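Local coordinates for DNA repair and telomere maintenance protein nbs1 (Schizosaccharomyces pombe, PDB 3HUF) that binds phosphorylated partners such as Ctp1 through its N-terminal FHA and BRCT domains, serving the MRN complex in DNA double-strand break repair and telomere maintenance, at residues E220-S225 with Q296-I301; A168-T173 with E245-R250; Q214-P219 with I300-N305; H241-L246 with L292-L297. All coordinates share one frame; numbering follows the deposited sequence.

Contact 1: E220-S225 with Q296-I301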
loop_
_atom_site.group_PDB
_atom_site.type_symbol
_atom_site.label_atom_id
_atom_site.label_comp_id
_atom_site.label_asym_id
_atom_site.label_seq_id
_atom_site.Cartn_x
_atom_site.Cartn_y
_atom_site.Cartn_z
ATOM N N GLU A 220 4.716 -9.959 -15.495
ATOM C CA GLU A 220 4.455 -9.854 -16.930
ATOM C C GLU A 220 4.475 -11.182 -17.691
ATOM O O GLU A 220 3.687 -11.368 -18.624
ATOM C CB GLU A 220 5.417 -8.858 -17.569
ATOM N N ASP A 221 5.360 -12.102 -17.312
ATOM C CA ASP A 221 5.387 -13.396 -18.001
ATOM C C ASP A 221 4.272 -14.356 -17.541
ATOM O O ASP A 221 3.868 -15.263 -18.279
ATOM C CB ASP A 221 6.788 -14.052 -18.012
ATOM C CG ASP A 221 7.551 -13.873 -16.712
ATOM O OD1 ASP A 221 7.006 -14.233 -15.647
ATOM O OD2 ASP A 221 8.711 -13.399 -16.764
ATOM N N CYS A 222 3.764 -14.123 -16.330
ATOM C CA CYS A 222 2.655 -14.905 -15.777
ATOM C C CYS A 222 1.311 -14.485 -16.349
ATOM O O CYS A 222 0.441 -15.325 -16.598
ATOM C CB CYS A 222 2.614 -14.761 -14.256
ATOM S SG CYS A 222 3.266 -16.163 -13.373
ATOM N N ILE A 223 1.162 -13.178 -16.546
ATOM C CA ILE A 223 -0.087 -12.567 -16.998
ATOM C C ILE A 223 -0.436 -12.995 -18.425
ATOM O O ILE A 223 0.394 -12.890 -19.333
ATOM C CB ILE A 223 -0.043 -11.020 -16.826
ATOM C CG1 ILE A 223 -0.323 -10.655 -15.364
ATOM C CG2 ILE A 223 -1.052 -10.315 -17.742
ATOM C CD1 ILE A 223 0.346 -9.375 -14.900
ATOM N N ASN A 224 -1.657 -13.507 -18.584
ATOM C CA ASN A 224 -2.170 -14.083 -19.841
ATOM C C ASN A 224 -1.437 -15.307 -20.403
ATOM O O ASN A 224 -1.442 -15.531 -21.617
ATOM C CB ASN A 224 -2.355 -13.014 -20.928
ATOM C CG ASN A 224 -3.756 -12.438 -20.942
ATOM O OD1 ASN A 224 -4.173 -11.759 -20.004
ATOM N ND2 ASN A 224 -4.493 -12.707 -22.014
ATOM N N SER A 225 -0.833 -16.112 -19.530
ATOM C CA SER A 225 -0.146 -17.330 -19.981
ATOM C C SER A 225 -1.109 -18.465 -20.360
ATOM O O SER A 225 -0.731 -19.396 -21.077
ATOM C CB SER A 225 0.917 -17.805 -18.966
ATOM O OG SER A 225 0.402 -17.919 -17.645
ATOM N N GLN A 296 -2.141 -25.909 -7.544
ATOM C CA GLN A 296 -1.669 -26.817 -8.588
ATOM C C GLN A 296 -1.468 -26.089 -9.917
ATOM O O GLN A 296 -0.539 -26.391 -10.670
ATOM C CB GLN A 296 -2.643 -27.977 -8.760
ATOM C CG GLN A 296 -2.554 -29.038 -7.663
ATOM C CD GLN A 296 -3.762 -29.980 -7.648
ATOM O OE1 GLN A 296 -4.912 -29.538 -7.642
ATOM N NE2 GLN A 296 -3.498 -31.283 -7.630
ATOM N N LEU A 297 -2.341 -25.120 -10.184
ATOM C CA LEU A 297 -2.293 -24.310 -11.400
ATOM C C LEU A 297 -1.060 -23.398 -11.441
ATOM O O LEU A 297 -0.502 -23.163 -12.512
ATOM C CB LEU A 297 -3.560 -23.453 -11.502
ATOM C CG LEU A 297 -4.423 -23.428 -12.764
ATOM C CD1 LEU A 297 -5.230 -22.136 -12.781
ATOM C CD2 LEU A 297 -3.612 -23.562 -14.037
ATOM N N TRP A 298 -0.660 -22.879 -10.279
ATOM C CA TRP A 298 0.539 -22.044 -10.139
ATOM C C TRP A 298 1.811 -22.837 -10.467
ATOM O O TRP A 298 2.716 -22.317 -11.120
ATOM C CB TRP A 298 0.614 -21.475 -8.727
ATOM C CG TRP A 298 1.711 -20.470 -8.476
ATOM C CD1 TRP A 298 2.896 -20.699 -7.835
ATOM C CD2 TRP A 298 1.714 -19.075 -8.835
ATOM N NE1 TRP A 298 3.637 -19.537 -7.771
ATOM C CE2 TRP A 298 2.936 -18.527 -8.378
ATOM C CE3 TRP A 298 0.801 -18.236 -9.491
ATOM C CZ2 TRP A 298 3.278 -17.184 -8.573
ATOM C CZ3 TRP A 298 1.141 -16.889 -9.677
ATOM C CH2 TRP A 298 2.369 -16.381 -9.215
ATOM N N LYS A 299 1.860 -24.094 -10.030
ATOM C CA LYS A 299 2.991 -24.975 -10.325
ATOM C C LYS A 299 3.240 -25.113 -11.825
ATOM O O LYS A 299 4.385 -25.132 -12.268
ATOM C CB LYS A 299 2.799 -26.354 -9.683
ATOM C CG LYS A 299 2.701 -26.292 -8.169
ATOM C CD LYS A 299 2.808 -27.654 -7.521
ATOM C CE LYS A 299 2.930 -27.499 -6.012
ATOM N NZ LYS A 299 3.648 -28.640 -5.374
ATOM N N ILE A 300 2.154 -25.179 -12.592
ATOM C CA ILE A 300 2.217 -25.279 -14.050
ATOM C C ILE A 300 2.502 -23.910 -14.673
ATOM O O ILE A 300 3.205 -23.804 -15.681
ATOM C CB ILE A 300 0.894 -25.856 -14.640
ATOM C CG1 ILE A 300 0.444 -27.099 -13.862
ATOM C CG2 ILE A 300 1.055 -26.189 -16.123
ATOM C CD1 ILE A 300 -0.998 -27.537 -14.147
ATOM N N ILE A 301 1.963 -22.866 -14.054
ATOM C CA ILE A 301 2.034 -21.506 -14.591
ATOM C C ILE A 301 3.467 -20.968 -14.588
ATOM O O ILE A 301 3.814 -20.070 -15.367
ATOM C CB ILE A 301 1.039 -20.589 -13.844
ATOM C CG1 ILE A 301 0.059 -19.977 -14.830
ATOM C CG2 ILE A 301 1.725 -19.553 -12.952
ATOM C CD1 ILE A 301 -1.339 -20.324 -14.476
HETATM O O HOH W 1 4.639 -17.438 -16.841
#
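The indole of W298 meets the sulfur of C222 obliquely, in a Cys sulfur-aromatic contact: C222 SG lies 4.8 Å from the centroid of the six-membered ring of W298, 34° off the ring normal, and its nearest ring atom is W298 CH2 at 4.3 Å. One face of the indole carries the CG2 methyl of I301, from one turn further along helix 294-302, sitting toward the ring's rim. The indole NE1 is hydrogen-bonded to the carbonyl of Q214, which helps fix the ring's rotation, and M166, F169 and L170 of helix 163-170 also pack against this side chain. I301 CG2 serves two partners, since C222 SG approaches it to 3.7 Å. The other branch of I301 turns to the loop, where CG1 lies 3.5 Å from S225 OG.

That hydroxyl belongs to the type II turn running from C222 to S225. A chi1 of 51° sets S225 OG between its own backbone N and carbonyl carbon, from where it donates to C222 O at 2.8 Å. S225 N reaches the same oxygen, C222 O, from the same face at 3.3 Å. Trading this serine for an alanine is likely to leave C222 O without its hydroxyl donor and a small gap beside I301 CG1. A water bridges the backbones, donating to I301 O at 3.1 Å and weakly to D221 O. The turn after helix 219-222 is thus tied to helix 294-302 of the second BRCT repeat by sulfur, methyl and ring, with water alone hydrogen-bonding the two backbones.

Contact 2: A168-T173 with E245-R250; sequences AFLKKT and ELLGLR
L170, the last helical residue of 163-170, meets the end of helix 238-246 with its CB and its CD1 methyl. L170 CB lies 4.0 Å from L246 CD1, and this same leucine methyl rests against the backbone behind it, 3.9 Å from L170 O. From CB the chain runs beside the backbone N (chi1 -77°), which carries CD1 past L246 to L247, where L170 CD1 meets L247 CD2 at 3.8 Å. The two leucine side chains cross there at about a right angle. The other methyl of L170, CD2, turns to C222. K171 adds a flank: its CB is 4.2 Å from L246 CD1, whereas its amino group leads off to a salt bridge with D144.

Both helices stop here in Schellman motifs, with positive phi at K172 and at G248; T173 N to A168 O closes the first at 3.0 Å. The contact joins the two BRCT repeats: helix 163-170 comes from the first, helix 238-246 from the second, with L243, W298 and C222 also packed round L170. Such helix packing between repeats is characteristic of tandem BRCT domains, in which a helix of the first repeat lies against two of the second.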
loop_
_atom_site.group_PDB
_atom_site.type_symbol
_atom_site.label_atom_id
_atom_site.label_comp_id
_atom_site.label_asym_id
_atom_site.label_seq_id
_atom_site.Cartn_x
_atom_site.Cartn_y
_atom_site.Cartn_z
ATOM N N ALA A 168 -1.171 -11.356 -5.071
ATOM C CA ALA A 168 -0.435 -10.110 -4.922
ATOM C C ALA A 168 0.607 -9.938 -6.022
ATOM O O ALA A 168 0.723 -8.864 -6.615
ATOM C CB ALA A 168 0.221 -10.036 -3.574
ATOM N N PHE A 169 1.367 -10.997 -6.290
ATOM C CA PHE A 169 2.353 -10.982 -7.367
ATOM C C PHE A 169 1.739 -10.586 -8.714
ATOM O O PHE A 169 2.279 -9.749 -9.447
ATOM C CB PHE A 169 2.983 -12.371 -7.491
ATOM C CG PHE A 169 4.146 -12.420 -8.413
ATOM C CD1 PHE A 169 5.368 -11.883 -8.032
ATOM C CD2 PHE A 169 4.032 -13.011 -9.668
ATOM C CE1 PHE A 169 6.457 -11.937 -8.878
ATOM C CE2 PHE A 169 5.116 -13.069 -10.512
ATOM C CZ PHE A 169 6.328 -12.529 -10.123
ATOM N N LEU A 170 0.605 -11.207 -9.030
ATOM C CA LEU A 170 -0.054 -11.008 -10.312
ATOM C C LEU A 170 -0.672 -9.626 -10.493
ATOM O O LEU A 170 -0.602 -9.071 -11.590
ATOM C CB LEU A 170 -1.096 -12.096 -10.554
ATOM C CG LEU A 170 -0.491 -13.433 -10.981
ATOM C CD1 LEU A 170 -1.515 -14.525 -10.832
ATOM C CD2 LEU A 170 -0.012 -13.346 -12.413
ATOM N N LYS A 171 -1.268 -9.069 -9.438
ATOM C CA LYS A 171 -1.824 -7.713 -9.548
ATOM C C LYS A 171 -0.774 -6.603 -9.330
ATOM O O LYS A 171 -1.108 -5.434 -9.126
ATOM C CB LYS A 171 -3.121 -7.517 -8.713
ATOM C CG LYS A 171 -3.146 -8.119 -7.319
ATOM C CD LYS A 171 -4.368 -7.632 -6.529
ATOM C CE LYS A 171 -4.151 -7.749 -5.006
ATOM N NZ LYS A 171 -5.078 -6.835 -4.232
ATOM N N LYS A 172 0.499 -6.999 -9.390
ATOM C CA LYS A 172 1.655 -6.090 -9.355
ATOM C C LYS A 172 1.869 -5.360 -8.033
ATOM O O LYS A 172 2.449 -4.271 -7.984
ATOM C CB LYS A 172 1.667 -5.147 -10.566
ATOM C CG LYS A 172 1.900 -5.894 -11.884
ATOM C CD LYS A 172 1.351 -5.135 -13.079
ATOM C CE LYS A 172 1.764 -5.814 -14.371
ATOM N NZ LYS A 172 1.459 -4.960 -15.561
ATOM N N THR A 173 1.393 -5.980 -6.958
ATOM C CA THR A 173 1.635 -5.497 -5.615
ATOM C C THR A 173 3.101 -5.784 -5.278
ATOM O O THR A 173 3.682 -6.730 -5.803
ATOM C CB THR A 173 0.703 -6.204 -4.641
ATOM O OG1 THR A 173 -0.639 -6.032 -5.100
ATOM C CG2 THR A 173 0.813 -5.641 -3.240
ATOM N N GLU A 245 -8.765 -14.432 -14.353
ATOM C CA GLU A 245 -8.730 -13.447 -15.435
ATOM C C GLU A 245 -7.300 -13.059 -15.791
ATOM O O GLU A 245 -6.920 -13.103 -16.957
ATOM C CB GLU A 245 -9.459 -12.176 -15.023
ATOM C CG GLU A 245 -10.764 -11.945 -15.722
ATOM C CD GLU A 245 -11.327 -10.561 -15.436
ATOM O OE1 GLU A 245 -12.319 -10.200 -16.103
ATOM O OE2 GLU A 245 -10.783 -9.842 -14.557
ATOM N N LEU A 246 -6.519 -12.672 -14.775
ATOM C CA LEU A 246 -5.119 -12.283 -14.957
ATOM C C LEU A 246 -4.256 -13.355 -15.630
ATOM O O LEU A 246 -3.241 -13.025 -16.242
ATOM C CB LEU A 246 -4.487 -11.832 -13.638
ATOM C CG LEU A 246 -5.050 -10.529 -13.050
ATOM C CD1 LEU A 246 -4.355 -10.149 -11.749
ATOM C CD2 LEU A 246 -4.997 -9.378 -14.066
ATOM N N LEU A 247 -4.677 -14.620 -15.536
ATOM C CA LEU A 247 -4.006 -15.722 -16.217
ATOM C C LEU A 247 -4.522 -15.875 -17.647
ATOM O O LEU A 247 -4.040 -16.719 -18.398
ATOM C CB LEU A 247 -4.173 -17.033 -15.435
ATOM C CG LEU A 247 -3.694 -17.027 -13.977
ATOM C CD1 LEU A 247 -4.008 -18.341 -13.266
ATOM C CD2 LEU A 247 -2.201 -16.702 -13.871
ATOM N N GLY A 248 -5.497 -15.049 -18.022
ATOM C CA GLY A 248 -6.060 -15.072 -19.370
ATOM C C GLY A 248 -7.127 -16.131 -19.580
ATOM O O GLY A 248 -7.489 -16.436 -20.720
ATOM N N LEU A 249 -7.641 -16.690 -18.484
ATOM C CA LEU A 249 -8.669 -17.727 -18.560
ATOM C C LEU A 249 -10.066 -17.149 -18.817
ATOM O O LEU A 249 -10.341 -15.973 -18.519
ATOM C CB LEU A 249 -8.695 -18.553 -17.276
ATOM C CG LEU A 249 -7.575 -19.552 -16.995
ATOM C CD1 LEU A 249 -7.580 -19.916 -15.532
ATOM C CD2 LEU A 249 -7.727 -20.812 -17.858
ATOM N N ARG A 250 -10.938 -17.994 -19.364
ATOM C CA ARG A 250 -12.358 -17.704 -19.503
ATOM C C ARG A 250 -13.066 -18.442 -18.372
ATOM O O ARG A 250 -12.896 -19.641 -18.217
ATOM C CB ARG A 250 -12.830 -18.178 -20.879
ATOM C CG ARG A 250 -14.330 -18.232 -21.123
ATOM C CD ARG A 250 -14.565 -18.359 -22.625
ATOM N NE ARG A 250 -15.794 -19.054 -22.986
ATOM C CZ ARG A 250 -16.177 -19.266 -24.245
ATOM N NH1 ARG A 250 -15.420 -18.831 -25.245
ATOM N NH2 ARG A 250 -17.308 -19.915 -24.515
#

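Contact 3: Q214-P219 with I300-N305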
loop_
_atom_site.group_PDB
_atom_site.type_symbol
_atom_site.label_atom_id
_atom_site.label_comp_id
_atom_site.label_asym_id
_atom_site.label_seq_id
_atom_site.Cartn_x
_atom_site.Cartn_y
_atom_site.Cartn_z
ATOM N N GLN A 214 9.304 -20.449 -6.378
ATOM C CA GLN A 214 7.894 -20.215 -6.164
ATOM C C GLN A 214 7.444 -19.019 -7.006
ATOM O O GLN A 214 6.252 -18.727 -7.099
ATOM C CB GLN A 214 7.614 -19.980 -4.671
ATOM C CG GLN A 214 7.868 -21.208 -3.782
ATOM C CD GLN A 214 6.907 -22.357 -4.083
ATOM O OE1 GLN A 214 5.688 -22.190 -4.019
ATOM N NE2 GLN A 214 7.459 -23.525 -4.417
ATOM N N PHE A 215 8.415 -18.341 -7.621
ATOM C CA PHE A 215 8.150 -17.172 -8.461
ATOM C C PHE A 215 8.817 -17.318 -9.818
ATOM O O PHE A 215 9.895 -17.907 -9.912
ATOM C CB PHE A 215 8.696 -15.905 -7.810
ATOM C CG PHE A 215 7.968 -15.494 -6.570
ATOM C CD1 PHE A 215 8.434 -15.878 -5.318
ATOM C CD2 PHE A 215 6.816 -14.707 -6.659
ATOM C CE1 PHE A 215 7.764 -15.497 -4.177
ATOM C CE2 PHE A 215 6.130 -14.324 -5.537
ATOM C CZ PHE A 215 6.592 -14.703 -4.289
ATOM N N PRO A 216 8.185 -16.776 -10.877
ATOM C CA PRO A 216 8.932 -16.593 -12.119
ATOM C C PRO A 216 9.641 -15.236 -12.079
ATOM O O PRO A 216 9.673 -14.601 -11.022
ATOM C CB PRO A 216 7.844 -16.630 -13.193
ATOM C CG PRO A 216 6.625 -16.102 -12.509
ATOM C CD PRO A 216 6.782 -16.334 -11.011
ATOM N N SER A 217 10.202 -14.806 -13.207
ATOM C CA SER A 217 10.959 -13.546 -13.266
ATOM C C SER A 217 10.134 -12.286 -12.954
ATOM O O SER A 217 10.603 -11.375 -12.257
ATOM C CB SER A 217 11.647 -13.407 -14.631
ATOM O OG SER A 217 12.761 -14.288 -14.740
ATOM N N SER A 218 8.902 -12.249 -13.454
ATOM C CA SER A 218 8.095 -11.039 -13.410
ATOM C C SER A 218 6.608 -11.377 -13.413
ATOM O O SER A 218 6.222 -12.468 -13.838
ATOM C CB SER A 218 8.417 -10.170 -14.631
ATOM O OG SER A 218 7.889 -10.756 -15.808
ATOM N N PRO A 219 5.764 -10.450 -12.932
ATOM C CA PRO A 219 4.325 -10.580 -13.167
ATOM C C PRO A 219 3.981 -10.696 -14.660
ATOM O O PRO A 219 3.094 -11.473 -15.030
ATOM C CB PRO A 219 3.762 -9.282 -12.586
ATOM C CG PRO A 219 4.739 -8.899 -11.546
ATOM C CD PRO A 219 6.074 -9.270 -12.109
ATOM N N ILE A 300 2.154 -25.179 -12.592
ATOM C CA ILE A 300 2.217 -25.279 -14.050
ATOM C C ILE A 300 2.502 -23.910 -14.673
ATOM O O ILE A 300 3.205 -23.804 -15.681
ATOM C CB ILE A 300 0.894 -25.856 -14.640
ATOM C CG1 ILE A 300 0.444 -27.099 -13.862
ATOM C CG2 ILE A 300 1.055 -26.189 -16.123
ATOM C CD1 ILE A 300 -0.998 -27.537 -14.147
ATOM N N ILE A 301 1.963 -22.866 -14.054
ATOM C CA ILE A 301 2.034 -21.506 -14.591
ATOM C C ILE A 301 3.467 -20.968 -14.588
ATOM O O ILE A 301 3.814 -20.070 -15.367
ATOM C CB ILE A 301 1.039 -20.589 -13.844
ATOM C CG1 ILE A 301 0.059 -19.977 -14.830
ATOM C CG2 ILE A 301 1.725 -19.553 -12.952
ATOM C CD1 ILE A 301 -1.339 -20.324 -14.476
ATOM N N ILE A 302 4.283 -21.560 -13.715
ATOM C CA ILE A 302 5.723 -21.357 -13.658
ATOM C C ILE A 302 6.411 -22.325 -14.616
ATOM O O ILE A 302 6.984 -21.897 -15.623
ATOM C CB ILE A 302 6.264 -21.639 -12.229
ATOM C CG1 ILE A 302 5.867 -20.537 -11.252
ATOM C CG2 ILE A 302 7.777 -21.804 -12.235
ATOM C CD1 ILE A 302 6.061 -20.948 -9.811
ATOM N N GLU A 303 6.297 -23.624 -14.303
ATOM C CA GLU A 303 7.177 -24.700 -14.798
ATOM C C GLU A 303 7.828 -24.489 -16.162
ATOM O O GLU A 303 8.921 -23.920 -16.247
ATOM C CB GLU A 303 6.476 -26.061 -14.731
ATOM N N ARG A 304 7.148 -24.940 -17.218
ATOM C CA ARG A 304 7.737 -25.013 -18.562
ATOM C C ARG A 304 7.872 -23.672 -19.303
ATOM O O ARG A 304 7.442 -22.621 -18.811
ATOM C CB ARG A 304 7.004 -26.047 -19.419
ATOM N N ASN A 305 8.474 -23.736 -20.489
ATOM C CA ASN A 305 8.939 -22.552 -21.218
ATOM C C ASN A 305 7.842 -21.741 -21.919
ATOM O O ASN A 305 7.302 -20.790 -21.343
ATOM C CB ASN A 305 10.053 -22.940 -22.213
#
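I302 makes this contact with its longer branch, which lies over the backbone of Q214 and F215. CG1 stands beside the backbone N (chi1 -72°) and the branch is then extended (chi2 165°), a shape that carries CD1 away from the helix: I302 CD1 lies 3.5 Å from Q214 O and 4.1 Å from F215 N. Nearer the base of the branch, I302 CG1 lies 4.3 Å from P216 CD, so the proline ring flanks the isoleucine while I302 CD1 meets the peptide. No hydrogen bond crosses here.

The side chains of Q214 and F215 leave in other directions, their CB atoms pointing away from I302. Q214 is folded back on itself at its first two torsions, and its OE1 accepts from I161 N. F215 sends its ring to meet that of F169. Farther on, S218 is the N-cap of helix 219-222, its OG bonded to D221 N.

The contact therefore closes the end of helix 294-302 against the linker between helices 198-209 and 219-222. Within that linker F215 and P216 pack on helix 163-170, and P216 also touches D221 and C222, so the connection between the BRCT repeats lies between a helix of each.

Contact 4: H241-L246 with L292-L297; sequences HHLLEL and LTIEQL
Two pairs of methyl groups bring helix 238-246 against the start of helix 294-302. L244 CD2 lies 4.1 Å from L297 CD1, the two side chains crossing at about a right angle, and L243 CD2 lies 4.3 Å from I294 CG2. The two leucines of the first helix reach across differently: in L243, CG stands opposite the backbone N (chi1 172°), while in L244 it lies beside that N (chi1 -54°); the first bond of L244 runs alongside the interface and only its end comes nearer. All four side chains are buried, and no polar bond joins the helices.

Farther from the methyls, polar bonds lie within each segment. T293 is the N-cap of helix 294-302 and forms a capping box with Q296: Q296 N donates to T293 OG1 at 3.0 Å, and in return T293 N donates to Q296 OE1 at 2.8 Å, in the carbonyl plane. T293 OG1 also donates to Q296 OE1, so two donors hold that amide oxygen. On the other helix, H242 ND1 gives E245 OE2 a nearly straight bond in the plane of the imidazole, 3.2 Å long, while L246 CG lies over one face of that ring.

Beyond, I294 and L244 both touch V272 of strand 270-273, L244 also rests on I251, and L243 reaches Y167 and L170 of the first repeat. Two helices packed together on one side of a four-stranded parallel sheet of order 2-1-3-4 are the hallmark of the BRCT fold, here the second repeat.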
loop_
_atom_site.group_PDB
_atom_site.type_symbol
_atom_site.label_atom_id
_atom_site.label_comp_id
_atom_site.label_asym_id
_atom_site.label_seq_id
_atom_site.Cartn_x
_atom_site.Cartn_y
_atom_site.Cartn_z
ATOM N N HIS A 241 -11.772 -14.906 -9.234
ATOM C CA HIS A 241 -12.160 -14.585 -10.618
ATOM C C HIS A 241 -11.128 -13.645 -11.261
ATOM O O HIS A 241 -10.683 -13.867 -12.391
ATOM C CB HIS A 241 -13.557 -13.937 -10.662
ATOM C CG HIS A 241 -13.975 -13.474 -12.027
ATOM N ND1 HIS A 241 -14.788 -14.222 -12.851
ATOM C CD2 HIS A 241 -13.706 -12.331 -12.705
ATOM C CE1 HIS A 241 -14.984 -13.573 -13.984
ATOM N NE2 HIS A 241 -14.342 -12.421 -13.919
ATOM N N HIS A 242 -10.743 -12.603 -10.540
ATOM C CA HIS A 242 -9.767 -11.672 -11.083
ATOM C C HIS A 242 -8.384 -12.313 -11.230
ATOM O O HIS A 242 -7.678 -12.050 -12.196
ATOM C CB HIS A 242 -9.702 -10.380 -10.273
ATOM C CG HIS A 242 -8.771 -9.358 -10.850
ATOM N ND1 HIS A 242 -8.798 -8.998 -12.181
ATOM C CD2 HIS A 242 -7.786 -8.622 -10.281
ATOM C CE1 HIS A 242 -7.869 -8.085 -12.406
ATOM N NE2 HIS A 242 -7.234 -7.846 -11.274
ATOM N N LEU A 243 -8.019 -13.151 -10.267
ATOM C CA LEU A 243 -6.799 -13.940 -10.338
ATOM C C LEU A 243 -6.774 -14.789 -11.625
ATOM O O LEU A 243 -5.794 -14.742 -12.378
ATOM C CB LEU A 243 -6.647 -14.792 -9.063
ATOM C CG LEU A 243 -5.578 -15.881 -8.863
ATOM C CD1 LEU A 243 -4.313 -15.606 -9.591
ATOM C CD2 LEU A 243 -5.279 -16.026 -7.386
ATOM N N LEU A 244 -7.857 -15.519 -11.887
ATOM C CA LEU A 244 -7.960 -16.358 -13.089
ATOM C C LEU A 244 -8.049 -15.554 -14.390
ATOM O O LEU A 244 -7.482 -15.956 -15.406
ATOM C CB LEU A 244 -9.121 -17.350 -12.974
ATOM C CG LEU A 244 -9.091 -18.233 -11.727
ATOM C CD1 LEU A 244 -10.413 -18.954 -11.576
ATOM C CD2 LEU A 244 -7.917 -19.229 -11.762
ATOM N N GLU A 245 -8.765 -14.432 -14.353
ATOM C CA GLU A 245 -8.730 -13.447 -15.435
ATOM C C GLU A 245 -7.300 -13.059 -15.791
ATOM O O GLU A 245 -6.920 -13.103 -16.957
ATOM C CB GLU A 245 -9.459 -12.176 -15.023
ATOM C CG GLU A 245 -10.764 -11.945 -15.722
ATOM C CD GLU A 245 -11.327 -10.561 -15.436
ATOM O OE1 GLU A 245 -12.319 -10.200 -16.103
ATOM O OE2 GLU A 245 -10.783 -9.842 -14.557
ATOM N N LEU A 246 -6.519 -12.672 -14.775
ATOM C CA LEU A 246 -5.119 -12.283 -14.957
ATOM C C LEU A 246 -4.256 -13.355 -15.630
ATOM O O LEU A 246 -3.241 -13.025 -16.242
ATOM C CB LEU A 246 -4.487 -11.832 -13.638
ATOM C CG LEU A 246 -5.050 -10.529 -13.050
ATOM C CD1 LEU A 246 -4.355 -10.149 -11.749
ATOM C CD2 LEU A 246 -4.997 -9.378 -14.066
ATOM N N LEU A 292 -8.595 -29.000 -10.568
ATOM C CA LEU A 292 -7.299 -28.442 -10.176
ATOM C C LEU A 292 -7.504 -27.428 -9.053
ATOM O O LEU A 292 -8.543 -26.762 -9.006
ATOM C CB LEU A 292 -6.660 -27.695 -11.352
ATOM C CG LEU A 292 -6.183 -28.470 -12.579
ATOM C CD1 LEU A 292 -6.003 -27.521 -13.753
ATOM C CD2 LEU A 292 -4.885 -29.231 -12.284
ATOM N N THR A 293 -6.525 -27.315 -8.151
ATOM C CA THR A 293 -6.462 -26.178 -7.225
ATOM C C THR A 293 -5.668 -25.068 -7.909
ATOM O O THR A 293 -4.932 -25.336 -8.863
ATOM C CB THR A 293 -5.801 -26.531 -5.855
ATOM O OG1 THR A 293 -4.454 -26.976 -6.055
ATOM C CG2 THR A 293 -6.580 -27.612 -5.127
ATOM N N ILE A 294 -5.826 -23.830 -7.437
ATOM C CA ILE A 294 -4.992 -22.709 -7.904
ATOM C C ILE A 294 -3.515 -22.991 -7.582
ATOM O O ILE A 294 -2.621 -22.693 -8.378
ATOM C CB ILE A 294 -5.415 -21.362 -7.279
ATOM C CG1 ILE A 294 -6.933 -21.177 -7.382
ATOM C CG2 ILE A 294 -4.681 -20.219 -7.966
ATOM C CD1 ILE A 294 -7.467 -19.848 -6.868
ATOM N N GLU A 295 -3.293 -23.590 -6.413
ATOM C CA GLU A 295 -1.983 -24.051 -5.969
ATOM C C GLU A 295 -1.348 -24.982 -7.007
ATOM O O GLU A 295 -0.169 -24.843 -7.331
ATOM C CB GLU A 295 -2.097 -24.741 -4.596
ATOM C CG GLU A 295 -2.353 -23.798 -3.398
ATOM C CD GLU A 295 -3.842 -23.491 -3.117
ATOM O OE1 GLU A 295 -4.702 -23.660 -4.015
ATOM O OE2 GLU A 295 -4.155 -23.061 -1.977
ATOM N N GLN A 296 -2.141 -25.909 -7.544
ATOM C CA GLN A 296 -1.669 -26.817 -8.588
ATOM C C GLN A 296 -1.468 -26.089 -9.917
ATOM O O GLN A 296 -0.539 -26.391 -10.670
ATOM C CB GLN A 296 -2.643 -27.977 -8.760
ATOM C CG GLN A 296 -2.554 -29.038 -7.663
ATOM C CD GLN A 296 -3.762 -29.980 -7.648
ATOM O OE1 GLN A 296 -4.912 -29.538 -7.642
ATOM N NE2 GLN A 296 -3.498 -31.283 -7.630
ATOM N N LEU A 297 -2.341 -25.120 -10.184
ATOM C CA LEU A 297 -2.293 -24.310 -11.400
ATOM C C LEU A 297 -1.060 -23.398 -11.441
ATOM O O LEU A 297 -0.502 -23.163 -12.512
ATOM C CB LEU A 297 -3.560 -23.453 -11.502
ATOM C CG LEU A 297 -4.423 -23.428 -12.764
ATOM C CD1 LEU A 297 -5.230 -22.136 -12.781
ATOM C CD2 LEU A 297 -3.612 -23.562 -14.037
#

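Overall arrangement
Helix 294-302 runs through contacts 1, 3 and 4, offering L297 and I294 to its own repeat, W298 and I301 to the turn after helix 219-222, and I302 to the linker. Contact 2 instead shares helix 238-246 with contact 4. Contacts 1 and 4 are buried; 2 and 3 are only partly so. Contact 4 belongs to the core of the second BRCT repeat, between two of its helices, and is purely aliphatic, whereas contact 2 spans the repeats with leucines. Contact 3 sets an isoleucine methyl on a peptide carbonyl beside a proline, in a linker near the surface. Contact 1 alone adds sulfur, an aromatic ring and a bridging water. N224 N, 2.9 Å from L246 O, links contacts 1 and 2.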